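Side-chain contacts in lectin (PDB 4HR6), which binds galactosides through a pair of ricin-type beta-trefoil domains and is a nontoxic, three-chain homologue of type II ribosome-inactivating proteins: residues T157-E162 with L233-A238; G179-D184 with W217-D222; V191-S196 with K202-L207; I248-R251 with N257-W260. All blocks are in the same frame, centred on the assembly; numbering follows the deposited sequence.

Contact 1 of 4, residues T157-E162 with L233-A238; sequences TNMWLE and LAMDVA. With AMG (methyl alpha-D-galactopyranoside), chain E.
Leu161 and Val237 meet tip to tip in the interior of a ricin-type beta-trefoil, CD1 of the leucine lying 3.5 Å from CG2 of the valine, slightly closer than ordinary van der Waals packing. The valine offers this methyl because CG1 stands anti to the backbone N (chi1 -175°), which puts CG2 beside that nitrogen. A slacker touch accompanies the first, with Met159 CE 4.2 Å from Met235 SD. No hydrogen bond joins the two segments, and the closest CA atoms, those of Leu161 and Val237, remain 8.6 Å apart. Strands 158-163 and 234-237 belong to different sheets and meet here through apolar side chains alone.

In the next shell, Ile247 touches both methionines and Trp260 lies against Leu161. Away from the apolar seam, Trp160 gives its NE1 hydrogen to the anti lone pair of Glu162 OE1 at 2.8 Å, while Lys245 makes a cation-pi contact with the indole.

The same short strand serves the sugar site. Asp236 sits between Met235 and Val237 in sequence, and its carboxylate takes no part in the apolar seam; Gln258 NE2 donates to OD1 and so helps to position the group. Bound methyl alpha-D-galactopyranoside uses both oxygens, its O3 donating to Asp236 OD1 at 2.6 Å and its O4 to Asp236 OD2 at 3.1 Å.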
loop_
_atom_site.group_PDB
_atom_site.type_symbol
_atom_site.label_atom_id
_atom_site.label_comp_id
_atom_site.label_asym_id
_atom_site.label_seq_id
_atom_site.Cartn_x
_atom_site.Cartn_y
_atom_site.Cartn_z
ATOM N N THR C 157 18.223 3.598 21.031
ATOM C CA THR C 157 18.611 2.210 21.330
ATOM C C THR C 157 17.417 1.278 21.415
ATOM O O THR C 157 17.536 0.109 21.059
ATOM C CB THR C 157 19.426 2.084 22.651
ATOM O OG1 THR C 157 18.641 2.546 23.756
ATOM C CG2 THR C 157 20.730 2.896 22.582
ATOM N N ASN C 158 16.277 1.777 21.892
ATOM C CA ASN C 158 15.058 0.968 22.007
ATOM C C ASN C 158 13.867 1.511 21.205
ATOM O O ASN C 158 13.934 2.600 20.646
ATOM C CB ASN C 158 14.668 0.836 23.470
ATOM C CG ASN C 158 15.257 -0.393 24.107
ATOM O OD1 ASN C 158 16.473 -0.582 24.102
ATOM N ND2 ASN C 158 14.394 -1.254 24.645
ATOM N N MET C 159 12.780 0.746 21.153
ATOM C CA MET C 159 11.566 1.221 20.488
ATOM C C MET C 159 10.265 0.657 21.053
ATOM O O MET C 159 10.194 -0.505 21.439
ATOM C CB MET C 159 11.645 0.984 18.966
ATOM C CG MET C 159 11.467 -0.455 18.513
ATOM S SD MET C 159 11.042 -0.522 16.757
ATOM C CE MET C 159 9.966 -1.955 16.756
ATOM N N TRP C 160 9.250 1.518 21.118
ATOM C CA TRP C 160 7.890 1.125 21.492
ATOM C C TRP C 160 6.880 2.185 21.023
ATOM O O TRP C 160 7.238 3.172 20.373
ATOM C CB TRP C 160 7.772 0.897 23.013
ATOM C CG TRP C 160 8.234 2.054 23.857
ATOM C CD1 TRP C 160 7.620 3.264 24.017
ATOM C CD2 TRP C 160 9.416 2.097 24.665
ATOM N NE1 TRP C 160 8.359 4.070 24.861
ATOM C CE2 TRP C 160 9.458 3.367 25.283
ATOM C CE3 TRP C 160 10.441 1.179 24.931
ATOM C CZ2 TRP C 160 10.491 3.745 26.142
ATOM C CZ3 TRP C 160 11.463 1.555 25.784
ATOM C CH2 TRP C 160 11.481 2.829 26.380
ATOM N N LEU C 161 5.622 1.984 21.386
ATOM C CA LEU C 161 4.548 2.890 20.997
ATOM C C LEU C 161 4.353 4.066 21.949
ATOM O O LEU C 161 4.223 3.904 23.164
ATOM C CB LEU C 161 3.249 2.102 20.841
ATOM C CG LEU C 161 3.307 1.118 19.671
ATOM C CD1 LEU C 161 2.144 0.139 19.725
ATOM C CD2 LEU C 161 3.336 1.878 18.361
ATOM N N GLU C 162 4.362 5.256 21.368
ATOM C CA GLU C 162 4.066 6.484 22.066
ATOM C C GLU C 162 2.940 7.174 21.296
ATOM O O GLU C 162 2.580 6.749 20.199
ATOM C CB GLU C 162 5.316 7.360 22.108
ATOM C CG GLU C 162 6.407 6.809 23.027
ATOM C CD GLU C 162 6.039 6.897 24.509
ATOM O OE1 GLU C 162 6.396 5.975 25.277
ATOM O OE2 GLU C 162 5.380 7.882 24.907
ATOM N N LEU C 233 6.684 -14.577 10.425
ATOM C CA LEU C 233 6.316 -13.963 11.706
ATOM C C LEU C 233 6.034 -12.463 11.537
ATOM O O LEU C 233 6.635 -11.805 10.684
ATOM C CB LEU C 233 7.430 -14.143 12.745
ATOM C CG LEU C 233 7.991 -15.550 12.997
ATOM C CD1 LEU C 233 9.251 -15.461 13.857
ATOM C CD2 LEU C 233 6.952 -16.460 13.637
ATOM N N ALA C 234 5.161 -11.934 12.401
ATOM C CA ALA C 234 4.704 -10.543 12.343
ATOM C C ALA C 234 5.071 -9.742 13.582
ATOM O O ALA C 234 5.052 -10.246 14.697
ATOM C CB ALA C 234 3.199 -10.525 12.193
ATOM N N MET C 235 5.365 -8.473 13.367
ATOM C CA MET C 235 5.533 -7.502 14.423
ATOM C C MET C 235 4.211 -7.401 15.198
ATOM O O MET C 235 3.122 -7.478 14.619
ATOM C CB MET C 235 5.938 -6.168 13.802
ATOM C CG MET C 235 6.637 -5.221 14.740
ATOM S SD MET C 235 7.431 -3.834 13.909
ATOM C CE MET C 235 8.673 -4.669 12.945
ATOM N N ASP C 236 4.314 -7.264 16.518
ATOM C CA ASP C 236 3.198 -7.565 17.414
ATOM C C ASP C 236 3.384 -6.810 18.726
ATOM O O ASP C 236 4.449 -6.882 19.349
ATOM C CB ASP C 236 3.130 -9.088 17.637
ATOM C CG ASP C 236 2.118 -9.510 18.710
ATOM O OD1 ASP C 236 1.498 -10.595 18.583
ATOM O OD2 ASP C 236 1.956 -8.773 19.686
ATOM N N VAL C 237 2.345 -6.079 19.121
ATOM C CA VAL C 237 2.307 -5.368 20.386
ATOM C C VAL C 237 1.902 -6.372 21.463
ATOM O O VAL C 237 0.779 -6.889 21.454
ATOM C CB VAL C 237 1.318 -4.179 20.367
ATOM C CG1 VAL C 237 1.407 -3.386 21.670
ATOM C CG2 VAL C 237 1.596 -3.259 19.181
ATOM N N ALA C 238 2.836 -6.656 22.374
ATOM C CA ALA C 238 2.679 -7.720 23.377
ATOM C C ALA C 238 1.418 -7.540 24.209
ATOM O O ALA C 238 1.219 -6.474 24.804
ATOM C CB ALA C 238 3.900 -7.755 24.288
HETATM C C1 AMG E . -1.511 -12.799 23.289
HETATM C C2 AMG E . -1.696 -11.973 22.015
HETATM C C3 AMG E . -0.541 -12.206 21.034
HETATM C C4 AMG E . 0.789 -11.957 21.733
HETATM C C5 AMG E . 0.862 -12.739 23.056
HETATM C C6 AMG E . 2.119 -12.423 23.862
HETATM C C7 AMG E . -2.216 -14.964 23.992
HETATM O O1 AMG E . -1.545 -14.203 22.992
HETATM O O2 AMG E . -2.951 -12.323 21.427
HETATM O O3 AMG E . -0.641 -11.348 19.888
HETATM O O4 AMG E . 0.943 -10.550 21.953
HETATM O O5 AMG E . -0.266 -12.445 23.881
HETATM O O6 AMG E . 2.352 -13.500 24.781
#

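Contact 2 of 4, residues G179-D184 with W217-D222; sequences GTIRVD and WVFLAD
Trp217, Ile181 and Gly179 carry most of this contact, which combines one backbone bond with a small hydrophobic cluster. Trp217 N donates to Gly179 O at 2.7 Å, with an N-H...O angle of 159°. The glycine has a positive phi of 90°, a conformation in which a beta carbon would crowd the preceding carbonyl oxygen.

Beside this bond the side chain of Ile181 crosses that of Trp217 at about a right angle. Its CD1 methyl stands 3.7 Å from Trp217 CD1, so the isoleucine meets the five-membered ring and stays clear of the benzene part of the indole. With CG1 beside the backbone N (chi1 -56°), the isoleucine chain extends to the indole and also approaches a second aromatic group: the same methyl is 4.1 Å from Phe219 CE1. One methyl thus fills the angle between two rings. The indole's own polar atom is satisfied, since Trp217 NE1 donates to Val191 O, which helps to hold the indole in place. This tryptophan ends one of the Q-x-W sequences that mark ricin-type beta-trefoils.

Strand 225-226 supports both rings through Ile225, and Phe219 also packs on Ala193 of a neighbouring chain, which places this end of the cluster near a chain interface. Strand 181-183 runs between strands 173-175 and 189-194, with backbone bonds to both (Arg182 with Ala174, Ile181 with Val191), and Trp173 and Val191 of these neighbours enclose Ile181.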
loop_
_atom_site.group_PDB
_atom_site.type_symbol
_atom_site.label_atom_id
_atom_site.label_comp_id
_atom_site.label_asym_id
_atom_site.label_seq_id
_atom_site.Cartn_x
_atom_site.Cartn_y
_atom_site.Cartn_z
ATOM N N GLY C 179 14.727 -3.799 2.477
ATOM C CA GLY C 179 13.726 -4.267 3.412
ATOM C C GLY C 179 14.072 -3.898 4.841
ATOM O O GLY C 179 13.468 -4.420 5.778
ATOM N N THR C 180 15.060 -3.022 5.025
ATOM C CA THR C 180 15.367 -2.550 6.355
ATOM C C THR C 180 14.476 -1.371 6.717
ATOM O O THR C 180 14.054 -0.607 5.849
ATOM C CB THR C 180 16.839 -2.120 6.532
ATOM O OG1 THR C 180 17.190 -1.078 5.601
ATOM C CG2 THR C 180 17.773 -3.324 6.412
ATOM N N ILE C 181 14.195 -1.254 8.007
ATOM C CA ILE C 181 13.533 -0.092 8.577
ATOM C C ILE C 181 14.541 0.635 9.444
ATOM O O ILE C 181 15.018 0.089 10.427
ATOM C CB ILE C 181 12.318 -0.501 9.424
ATOM C CG1 ILE C 181 11.365 -1.344 8.573
ATOM C CG2 ILE C 181 11.628 0.756 9.951
ATOM C CD1 ILE C 181 10.195 -1.947 9.328
ATOM N N ARG C 182 14.864 1.861 9.068
ATOM C CA ARG C 182 15.953 2.588 9.679
ATOM C C ARG C 182 15.515 3.853 10.392
ATOM O O ARG C 182 14.533 4.492 10.012
ATOM C CB ARG C 182 16.987 2.951 8.620
ATOM C CG ARG C 182 17.491 1.730 7.887
ATOM C CD ARG C 182 18.772 1.997 7.143
ATOM N NE ARG C 182 19.171 0.786 6.425
ATOM C CZ ARG C 182 20.383 0.575 5.919
ATOM N NH1 ARG C 182 21.331 1.495 6.049
ATOM N NH2 ARG C 182 20.640 -0.556 5.283
ATOM N N VAL C 183 16.287 4.218 11.417
ATOM C CA VAL C 183 16.053 5.429 12.186
ATOM C C VAL C 183 16.389 6.576 11.247
ATOM O O VAL C 183 17.449 6.589 10.620
ATOM C CB VAL C 183 16.906 5.457 13.482
ATOM C CG1 VAL C 183 16.705 6.753 14.243
ATOM C CG2 VAL C 183 16.538 4.273 14.371
ATOM N N ASP C 184 15.470 7.521 11.125
ATOM C CA ASP C 184 15.569 8.519 10.078
ATOM C C ASP C 184 16.787 9.399 10.306
ATOM O O ASP C 184 17.538 9.666 9.369
ATOM C CB ASP C 184 14.282 9.353 10.017
ATOM C CG ASP C 184 14.277 10.350 8.883
ATOM O OD1 ASP C 184 15.007 10.157 7.888
ATOM O OD2 ASP C 184 13.515 11.324 8.979
ATOM N N TRP C 217 12.192 -6.681 6.658
ATOM C CA TRP C 217 10.745 -6.617 6.897
ATOM C C TRP C 217 9.974 -6.391 5.607
ATOM O O TRP C 217 10.450 -5.691 4.726
ATOM C CB TRP C 217 10.462 -5.455 7.842
ATOM C CG TRP C 217 11.261 -5.552 9.075
ATOM C CD1 TRP C 217 12.404 -4.853 9.389
ATOM C CD2 TRP C 217 11.017 -6.431 10.162
ATOM N NE1 TRP C 217 12.859 -5.234 10.616
ATOM C CE2 TRP C 217 12.033 -6.211 11.111
ATOM C CE3 TRP C 217 10.034 -7.392 10.429
ATOM C CZ2 TRP C 217 12.087 -6.906 12.309
ATOM C CZ3 TRP C 217 10.093 -8.086 11.615
ATOM C CH2 TRP C 217 11.108 -7.838 12.543
ATOM N N VAL C 218 8.776 -6.964 5.514
ATOM C CA VAL C 218 7.879 -6.673 4.399
ATOM C C VAL C 218 6.483 -6.244 4.893
ATOM O O VAL C 218 5.850 -6.918 5.727
ATOM C CB VAL C 218 7.797 -7.853 3.401
ATOM C CG1 VAL C 218 7.351 -9.139 4.077
ATOM C CG2 VAL C 218 6.879 -7.510 2.236
ATOM N N PHE C 219 6.019 -5.111 4.365
ATOM C CA PHE C 219 4.658 -4.618 4.608
ATOM C C PHE C 219 3.704 -5.301 3.655
ATOM O O PHE C 219 3.758 -5.072 2.449
ATOM C CB PHE C 219 4.587 -3.104 4.402
ATOM C CG PHE C 219 5.235 -2.306 5.486
ATOM C CD1 PHE C 219 6.614 -2.282 5.624
ATOM C CD2 PHE C 219 4.468 -1.558 6.365
ATOM C CE1 PHE C 219 7.212 -1.530 6.618
ATOM C CE2 PHE C 219 5.063 -0.799 7.362
ATOM C CZ PHE C 219 6.437 -0.789 7.488
ATOM N N LEU C 220 2.830 -6.146 4.175
ATOM C CA LEU C 220 1.931 -6.922 3.329
ATOM C C LEU C 220 0.489 -6.376 3.349
ATOM O O LEU C 220 0.146 -5.483 4.128
ATOM C CB LEU C 220 1.946 -8.387 3.768
ATOM C CG LEU C 220 3.289 -9.117 3.666
ATOM C CD1 LEU C 220 3.171 -10.482 4.324
ATOM C CD2 LEU C 220 3.768 -9.269 2.239
ATOM N N ALA C 221 -0.347 -6.960 2.510
ATOM C CA ALA C 221 -1.730 -6.513 2.327
ATOM C C ALA C 221 -2.645 -6.840 3.505
ATOM O O ALA C 221 -3.747 -6.328 3.579
ATOM C CB ALA C 221 -2.300 -7.109 1.042
ATOM N N ASP C 222 -2.194 -7.689 4.428
ATOM C CA ASP C 222 -2.985 -7.987 5.636
ATOM C C ASP C 222 -2.746 -6.961 6.735
ATOM O O ASP C 222 -3.223 -7.124 7.841
ATOM C CB ASP C 222 -2.671 -9.385 6.171
ATOM C CG ASP C 222 -1.208 -9.574 6.528
ATOM O OD1 ASP C 222 -0.389 -8.631 6.374
ATOM O OD2 ASP C 222 -0.878 -10.689 6.954
#

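Contact 3 of 4, residues V191-S196 with K202-L207; sequences VTASSS and KVITIL
Lys202, near the start of strand 201-208, folds over the carbonyl of Ser194. Its chain bends at both chi3 and chi4 (81° and 79°), so its carbons curl round Ser194 O, and CB comes within 3.1 Å of that oxygen. Val203 continues with two backbone bonds. Its O accepts from Ser194 N at 2.8 Å, and its N donates to Ser196 O at 3.1 Å, in a more bent bond; the pair spans the corner that the first segment turns at Ser195.

Ile204 turns to the face shared with Val191 and Ala193. With CG2 anti to the backbone N, that methyl presses on Val191 CG1 at 3.4 Å, tighter than usual, while Ile204 CD1 rests 3.8 Å from Ala193 CB. Thr205 faces the other way and forms a hydrogen-bonded antiparallel pair with Thr192: Thr192 N to Thr205 O and Thr205 N to Thr192 O are each 2.8 Å. Its CG2 touches Ser194 OG, and its OG1 makes a weak hydrogen bond with Thr157 O.

Ile206 returns to the Val191 face as a non-hydrogen-bonded partner, its side chain reaching Trp173. Leu207 ends the walk by crossing the side chain of Thr192 at about a right angle, CD1 against CG2, while Thr192 OG1 is held by Cys190 O and Gln215 NE2.

Just beyond these ends the Cys190-Cys209 disulfide ties the strands together. Twisted antiparallel hairpins of this kind, apolar on the face toward the core, are the building elements of the beta-trefoil.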
loop_
_atom_site.group_PDB
_atom_site.type_symbol
_atom_site.label_atom_id
_atom_site.label_comp_id
_atom_site.label_asym_id
_atom_site.label_seq_id
_atom_site.Cartn_x
_atom_site.Cartn_y
_atom_site.Cartn_z
ATOM N N VAL C 191 15.883 -1.465 12.647
ATOM C CA VAL C 191 14.933 -2.206 13.459
ATOM C C VAL C 191 15.307 -3.672 13.351
ATOM O O VAL C 191 15.442 -4.192 12.254
ATOM C CB VAL C 191 13.481 -1.977 12.980
ATOM C CG1 VAL C 191 12.520 -2.935 13.653
ATOM C CG2 VAL C 191 13.067 -0.533 13.230
ATOM N N THR C 192 15.470 -4.335 14.496
ATOM C CA THR C 192 16.071 -5.678 14.548
ATOM C C THR C 192 15.393 -6.544 15.580
ATOM O O THR C 192 15.078 -6.074 16.657
ATOM C CB THR C 192 17.554 -5.610 14.961
ATOM O OG1 THR C 192 18.234 -4.579 14.232
ATOM C CG2 THR C 192 18.235 -6.965 14.730
ATOM N N ALA C 193 15.181 -7.807 15.250
ATOM C CA ALA C 193 14.655 -8.772 16.196
ATOM C C ALA C 193 15.794 -9.437 17.025
ATOM O O ALA C 193 16.628 -10.160 16.469
ATOM C CB ALA C 193 13.860 -9.829 15.453
ATOM N N SER C 194 15.801 -9.190 18.341
ATOM C CA SER C 194 16.781 -9.777 19.291
ATOM C C SER C 194 16.573 -11.263 19.563
ATOM O O SER C 194 15.561 -11.839 19.177
ATOM C CB SER C 194 16.704 -9.058 20.643
ATOM O OG SER C 194 17.168 -7.731 20.538
ATOM N N SER C 195 17.545 -11.871 20.244
ATOM C CA SER C 195 17.419 -13.242 20.781
ATOM C C SER C 195 16.787 -13.217 22.179
ATOM O O SER C 195 16.220 -14.217 22.635
ATOM C CB SER C 195 18.786 -13.936 20.839
ATOM O OG SER C 195 19.693 -13.197 21.648
ATOM N N SER C 196 16.907 -12.071 22.849
ATOM C CA SER C 196 16.160 -11.775 24.073
ATOM C C SER C 196 14.646 -11.876 23.834
ATOM O O SER C 196 14.140 -11.396 22.811
ATOM C CB SER C 196 16.526 -10.372 24.573
ATOM O OG SER C 196 15.511 -9.818 25.397
ATOM N N LYS C 202 10.697 -13.301 20.414
ATOM C CA LYS C 202 11.807 -12.360 20.273
ATOM C C LYS C 202 11.332 -10.916 20.354
ATOM O O LYS C 202 10.210 -10.604 19.948
ATOM C CB LYS C 202 12.555 -12.619 18.972
ATOM C CG LYS C 202 13.205 -14.001 18.933
ATOM C CD LYS C 202 13.372 -14.539 17.517
ATOM C CE LYS C 202 14.596 -13.957 16.830
ATOM N NZ LYS C 202 15.857 -14.622 17.267
ATOM N N VAL C 203 12.184 -10.048 20.895
ATOM C CA VAL C 203 11.841 -8.662 21.148
ATOM C C VAL C 203 12.551 -7.777 20.129
ATOM O O VAL C 203 13.716 -8.018 19.782
ATOM C CB VAL C 203 12.216 -8.234 22.590
ATOM C CG1 VAL C 203 12.248 -6.725 22.741
ATOM C CG2 VAL C 203 11.233 -8.830 23.597
ATOM N N ILE C 204 11.839 -6.750 19.658
ATOM C CA ILE C 204 12.331 -5.894 18.594
ATOM C C ILE C 204 12.987 -4.676 19.199
ATOM O O ILE C 204 12.418 -4.020 20.070
ATOM C CB ILE C 204 11.199 -5.391 17.655
ATOM C CG1 ILE C 204 10.275 -6.528 17.208
ATOM C CG2 ILE C 204 11.801 -4.677 16.440
ATOM C CD1 ILE C 204 10.960 -7.636 16.455
ATOM N N THR C 205 14.165 -4.345 18.700
ATOM C CA THR C 205 14.933 -3.232 19.235
ATOM C C THR C 205 15.681 -2.614 18.064
ATOM O O THR C 205 15.498 -3.033 16.928
ATOM C CB THR C 205 15.887 -3.726 20.376
ATOM O OG1 THR C 205 16.502 -2.615 21.038
ATOM C CG2 THR C 205 16.985 -4.665 19.834
ATOM N N ILE C 206 16.517 -1.627 18.339
ATOM C CA ILE C 206 17.319 -0.954 17.328
ATOM C C ILE C 206 18.790 -1.313 17.488
ATOM O O ILE C 206 19.388 -1.000 18.527
ATOM C CB ILE C 206 17.185 0.572 17.470
ATOM C CG1 ILE C 206 15.700 0.969 17.502
ATOM C CG2 ILE C 206 17.943 1.285 16.352
ATOM C CD1 ILE C 206 15.468 2.453 17.688
ATOM N N LEU C 207 19.377 -1.952 16.470
ATOM C CA LEU C 207 20.821 -2.262 16.460
ATOM C C LEU C 207 21.477 -1.747 15.189
ATOM O O LEU C 207 20.797 -1.258 14.288
ATOM C CB LEU C 207 21.063 -3.767 16.591
ATOM C CG LEU C 207 20.422 -4.424 17.824
ATOM C CD1 LEU C 207 20.465 -5.940 17.735
ATOM C CD2 LEU C 207 21.082 -3.939 19.107
#

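Contact 4 of 4, residues I248-R251 with N257-W260; sequences ILHR and NQQW. With AMG (methyl alpha-D-galactopyranoside), chain E.
Gln258 and His250 converge on one carbonyl oxygen, that of Arg251, and this is the tight part of the contact. Gln258 NE2 donates to Arg251 O at 2.9 Å in a nearly straight bond (163°), approaching from outside the carbonyl plane. His250 ND1 donates to the same oxygen at 2.7 Å, in that plane and on a lone pair. The two side chains cross at about a right angle, ring and amide planes 56° apart, with Gln258 NE2 3.5 Å from His250 ND1. An extended chain beyond CG carries the glutamine amide across, where its OE1 accepts from His253 N and Gly254 N.

Arg251 makes the contrast. Its side chain runs into solvent, and the residue takes part through its carbonyl oxygen.

Toward the ligand, one face of the His250 ring lies against the galactoside, with NE2 3.6 Å from AMG C4. Asn257, from the other segment, reaches the same sugar, ND2 donating to AMG O3 at 2.8 Å while also bonding to Val237 O.

Gln258 begins another Q-x-W sequence, Gln258 to Trp260, and is a second-shell residue behind Asp236. Together with the ND1 bond that fixes the rotation of the imidazole, this suggests that the imidazole and the sugar-binding carboxylate are held in place in part by hydrogen bonds within the protein.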
loop_
_atom_site.group_PDB
_atom_site.type_symbol
_atom_site.label_atom_id
_atom_site.label_comp_id
_atom_site.label_asym_id
_atom_site.label_seq_id
_atom_site.Cartn_x
_atom_site.Cartn_y
_atom_site.Cartn_z
ATOM N N ILE C 248 7.192 -7.385 19.981
ATOM C CA ILE C 248 7.754 -8.703 19.771
ATOM C C ILE C 248 7.465 -9.220 18.358
ATOM O O ILE C 248 6.683 -8.620 17.622
ATOM C CB ILE C 248 7.205 -9.716 20.806
ATOM C CG1 ILE C 248 5.711 -9.971 20.596
ATOM C CG2 ILE C 248 7.477 -9.218 22.222
ATOM C CD1 ILE C 248 5.133 -11.058 21.479
ATOM N N LEU C 249 8.088 -10.351 18.022
ATOM C CA LEU C 249 7.928 -11.031 16.747
ATOM C C LEU C 249 7.165 -12.324 16.971
ATOM O O LEU C 249 7.681 -13.262 17.560
ATOM C CB LEU C 249 9.303 -11.326 16.146
ATOM C CG LEU C 249 9.361 -11.854 14.712
ATOM C CD1 LEU C 249 8.698 -10.890 13.740
ATOM C CD2 LEU C 249 10.812 -12.066 14.318
ATOM N N HIS C 250 5.937 -12.376 16.477
ATOM C CA HIS C 250 4.980 -13.389 16.886
ATOM C C HIS C 250 4.430 -14.159 15.698
ATOM O O HIS C 250 4.579 -13.745 14.559
ATOM C CB HIS C 250 3.843 -12.685 17.635
ATOM C CG HIS C 250 2.954 -13.606 18.405
ATOM N ND1 HIS C 250 1.840 -14.198 17.852
ATOM C CD2 HIS C 250 3.004 -14.025 19.690
ATOM C CE1 HIS C 250 1.244 -14.948 18.763
ATOM N NE2 HIS C 250 1.930 -14.859 19.886
ATOM N N ARG C 251 3.808 -15.296 15.980
ATOM C CA ARG C 251 3.006 -16.018 15.002
ATOM C C ARG C 251 1.925 -15.083 14.433
ATOM O O ARG C 251 1.273 -14.368 15.196
ATOM C CB ARG C 251 2.344 -17.214 15.690
ATOM C CG ARG C 251 1.704 -18.229 14.766
ATOM C CD ARG C 251 1.012 -19.332 15.559
ATOM N NE ARG C 251 0.914 -20.567 14.778
ATOM C CZ ARG C 251 1.841 -21.528 14.734
ATOM N NH1 ARG C 251 2.967 -21.441 15.440
ATOM N NH2 ARG C 251 1.638 -22.598 13.974
ATOM N N ASN C 257 -3.450 -5.858 17.280
ATOM C CA ASN C 257 -2.095 -5.646 17.783
ATOM C C ASN C 257 -1.005 -6.039 16.774
ATOM O O ASN C 257 0.179 -5.779 17.025
ATOM C CB ASN C 257 -1.870 -6.370 19.123
ATOM C CG ASN C 257 -2.051 -7.865 19.012
ATOM O OD1 ASN C 257 -2.899 -8.335 18.259
ATOM N ND2 ASN C 257 -1.247 -8.622 19.747
ATOM N N GLN C 258 -1.409 -6.644 15.648
ATOM C CA GLN C 258 -0.498 -6.955 14.530
ATOM C C GLN C 258 -0.788 -6.147 13.240
ATOM O O GLN C 258 -0.206 -6.418 12.170
ATOM C CB GLN C 258 -0.552 -8.453 14.217
ATOM C CG GLN C 258 0.216 -9.302 15.202
ATOM C CD GLN C 258 0.170 -10.777 14.870
ATOM O OE1 GLN C 258 -0.374 -11.179 13.846
ATOM N NE2 GLN C 258 0.737 -11.600 15.752
ATOM N N GLN C 259 -1.659 -5.148 13.348
ATOM C CA GLN C 259 -2.034 -4.312 12.209
ATOM C C GLN C 259 -1.361 -2.973 12.358
ATOM O O GLN C 259 -1.345 -2.404 13.437
ATOM C CB GLN C 259 -3.557 -4.153 12.134
ATOM C CG GLN C 259 -4.289 -5.375 11.574
ATOM C CD GLN C 259 -5.800 -5.194 11.569
ATOM O OE1 GLN C 259 -6.300 -4.076 11.431
ATOM N NE2 GLN C 259 -6.543 -6.298 11.732
ATOM N N TRP C 260 -0.809 -2.474 11.258
ATOM C CA TRP C 260 -0.029 -1.248 11.230
ATOM C C TRP C 260 -0.354 -0.456 9.971
ATOM O O TRP C 260 -0.849 -1.013 8.994
ATOM C CB TRP C 260 1.469 -1.589 11.190
ATOM C CG TRP C 260 1.931 -2.471 12.307
ATOM C CD1 TRP C 260 1.905 -3.838 12.352
ATOM C CD2 TRP C 260 2.465 -2.037 13.555
ATOM N NE1 TRP C 260 2.399 -4.281 13.557
ATOM C CE2 TRP C 260 2.767 -3.190 14.307
ATOM C CE3 TRP C 260 2.743 -0.779 14.102
ATOM C CZ2 TRP C 260 3.312 -3.122 15.598
ATOM C CZ3 TRP C 260 3.301 -0.715 15.388
ATOM C CH2 TRP C 260 3.571 -1.880 16.112
HETATM C C1 AMG E . -1.511 -12.799 23.289
HETATM C C2 AMG E . -1.696 -11.973 22.015
HETATM C C3 AMG E . -0.541 -12.206 21.034
HETATM C C4 AMG E . 0.789 -11.957 21.733
HETATM C C5 AMG E . 0.862 -12.739 23.056
HETATM C C6 AMG E . 2.119 -12.423 23.862
HETATM C C7 AMG E . -2.216 -14.964 23.992
HETATM O O1 AMG E . -1.545 -14.203 22.992
HETATM O O2 AMG E . -2.951 -12.323 21.427
HETATM O O3 AMG E . -0.641 -11.348 19.888
HETATM O O4 AMG E . 0.943 -10.550 21.953
HETATM O O5 AMG E . -0.266 -12.445 23.881
HETATM O O6 AMG E . 2.352 -13.500 24.781
#

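All four contacts lie in the second ricin-type beta-trefoil domain of the chain. Contact 3 is nested inside contact 2, and contact 2 inside contact 1; contact 4 follows after these have closed. Contacts 1, 3 and 4 all reach one antiparallel sheet, contact 1 through strand 234-237, and in it strand 247-250 pairs with both 201-208 and 234-237. The centre of contact 1 lies about 8 Å from that of contact 4 and about 9 Å from that of contact 3, whereas the centre of contact 2 lies 13 to 14 Å from the other centres. Through Trp217, contact 2 packs on Met235, Ile204 and Leu249, consistent with a shared core behind the galactoside pocket, which contacts 1 and 4 both line.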